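Beta-1,4-galactanase (Humicola insolens, PDB 1HJQ) hydrolyses the beta-1,4-galactosidic linkages of type I arabinogalactans as a family 53 glycoside hydrolase. Local coordinates at residues A1-G6 / K289-F294. Residues are numbered along the deposited sequence; the frame is centred on the assembly and turned at random.
Sequences ALQYKG and KGVGLF
The Y4 ring runs beside the V291 side chain in the same direction, and its CD2 rests 3.7 Å from CG2 of V291. CE2 of the ring meets the same methyl. CG of Y4 stands anti to its carbonyl carbon (chi1 -54°), and this turns the ring back alongside V291, near the start of strand 290-296. The extended Q3 chain sends its amide carbon over one face of the Y4 ring, nearer its margin than its centre.

The backbones run parallel, with axes 4.7 Å apart and 6° between them. V291 O accepts a nearly straight hydrogen bond from Y4 N, 2.8 Å long, and a weak, bent one from Q3 N. L293 N donates to Y4 O, and L293 O takes G6 N at 3.1 Å. Strands 4-8 and 290-296 are the first and last of the eight-stranded TIM barrel of clan GH-A, so their pairing closes the barrel. At the entry to this seam a water accepts a weak hydrogen bond from Q3 N and donates to G290 O.

L293 faces the surrounding helices, and L2, from the loop before strand 4-8, packs against it there. Their side chains cross at a slant, and CD1 of L2 meets CB of L293 at 3.5 Å. A281 of helix 270-286 touches both leucines. K5 points to this side too, and its NZ is hydrogen-bonded to F329 O.

F294 is on the face shared with Y4, toward the barrel interior. G6 N sits over one face of its ring. CZ of F294 lies 4.0 Å from CB of Y4. Y77 meets the F294 ring edge-to-face, and the F294 side chain is about 6 Å from that of E245, probably the catalytic nucleophile.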
# COMPACT_ATOMS: atom_id res chain seq x y z
N ALA A 1 3.67 -10.47 -17.19
CA ALA A 1 2.55 -10.19 -16.25
C ALA A 1 3.01 -10.09 -14.80
O ALA A 1 4.02 -10.70 -14.41
CB ALA A 1 1.48 -11.26 -16.36
N LEU A 2 2.25 -9.35 -14.00
CA LEU A 2 2.58 -9.10 -12.60
C LEU A 2 2.59 -10.30 -11.68
O LEU A 2 1.74 -11.19 -11.75
CB LEU A 2 1.61 -8.06 -12.04
CG LEU A 2 1.53 -6.75 -12.83
CD1 LEU A 2 0.35 -5.93 -12.34
CD2 LEU A 2 2.83 -5.99 -12.68
N GLN A 3 3.57 -10.30 -10.78
CA GLN A 3 3.72 -11.37 -9.80
C GLN A 3 2.72 -11.10 -8.69
O GLN A 3 2.03 -12.01 -8.21
CB GLN A 3 5.13 -11.36 -9.23
CG GLN A 3 5.43 -12.55 -8.36
CD GLN A 3 6.77 -12.45 -7.68
OE1 GLN A 3 7.73 -11.92 -8.24
NE2 GLN A 3 6.85 -12.95 -6.46
N TYR A 4 2.65 -9.84 -8.27
CA TYR A 4 1.76 -9.44 -7.20
C TYR A 4 0.63 -8.57 -7.76
O TYR A 4 0.86 -7.47 -8.26
CB TYR A 4 2.53 -8.64 -6.15
CG TYR A 4 3.75 -9.34 -5.60
CD1 TYR A 4 3.64 -10.53 -4.88
CD2 TYR A 4 5.02 -8.78 -5.75
CE1 TYR A 4 4.76 -11.14 -4.32
CE2 TYR A 4 6.14 -9.39 -5.19
CZ TYR A 4 6.00 -10.56 -4.47
OH TYR A 4 7.11 -11.14 -3.89
N LYS A 5 -0.59 -9.08 -7.69
CA LYS A 5 -1.73 -8.31 -8.17
C LYS A 5 -2.86 -8.45 -7.18
O LYS A 5 -3.42 -9.54 -7.00
CB LYS A 5 -2.15 -8.79 -9.57
CG LYS A 5 -2.37 -10.27 -9.71
CD LYS A 5 -2.68 -10.61 -11.16
CE LYS A 5 -2.83 -12.11 -11.38
NZ LYS A 5 -3.21 -12.40 -12.80
N GLY A 6 -3.20 -7.35 -6.52
CA GLY A 6 -4.26 -7.40 -5.55
C GLY A 6 -4.82 -6.06 -5.14
O GLY A 6 -4.64 -5.05 -5.84
N LYS A 289 11.87 -6.11 -13.07
CA LYS A 289 11.70 -5.97 -11.64
C LYS A 289 10.41 -5.25 -11.29
O LYS A 289 10.14 -4.96 -10.13
CB LYS A 289 12.90 -5.27 -11.00
CG LYS A 289 14.11 -6.18 -10.93
CD LYS A 289 15.31 -5.51 -10.31
CE LYS A 289 16.44 -6.52 -10.17
NZ LYS A 289 16.04 -7.62 -9.25
N GLY A 290 9.62 -4.93 -12.31
CA GLY A 290 8.33 -4.33 -12.06
C GLY A 290 7.56 -5.58 -11.65
O GLY A 290 7.33 -6.46 -12.48
N VAL A 291 7.17 -5.68 -10.38
CA VAL A 291 6.50 -6.91 -9.96
C VAL A 291 5.10 -6.84 -9.36
O VAL A 291 4.47 -7.89 -9.19
CB VAL A 291 7.40 -7.67 -8.97
CG1 VAL A 291 8.75 -7.95 -9.60
CG2 VAL A 291 7.57 -6.87 -7.70
N GLY A 292 4.60 -5.65 -9.04
CA GLY A 292 3.27 -5.61 -8.45
C GLY A 292 2.38 -4.41 -8.67
O GLY A 292 2.84 -3.34 -9.05
N LEU A 293 1.09 -4.61 -8.43
CA LEU A 293 0.09 -3.55 -8.56
C LEU A 293 -1.05 -3.76 -7.57
O LEU A 293 -1.68 -4.82 -7.54
CB LEU A 293 -0.47 -3.48 -9.99
CG LEU A 293 -1.44 -2.31 -10.26
CD1 LEU A 293 -1.68 -2.18 -11.74
CD2 LEU A 293 -2.77 -2.54 -9.53
N PHE A 294 -1.33 -2.75 -6.75
CA PHE A 294 -2.41 -2.86 -5.77
C PHE A 294 -3.39 -1.71 -5.84
O PHE A 294 -3.01 -0.54 -5.72
CB PHE A 294 -1.87 -2.95 -4.35
CG PHE A 294 -1.11 -4.21 -4.07
CD1 PHE A 294 0.22 -4.33 -4.44
CD2 PHE A 294 -1.74 -5.28 -3.43
CE1 PHE A 294 0.93 -5.51 -4.18
CE2 PHE A 294 -1.04 -6.46 -3.16
CZ PHE A 294 0.29 -6.57 -3.53
O HOH W 1 6.19 -9.39 -12.20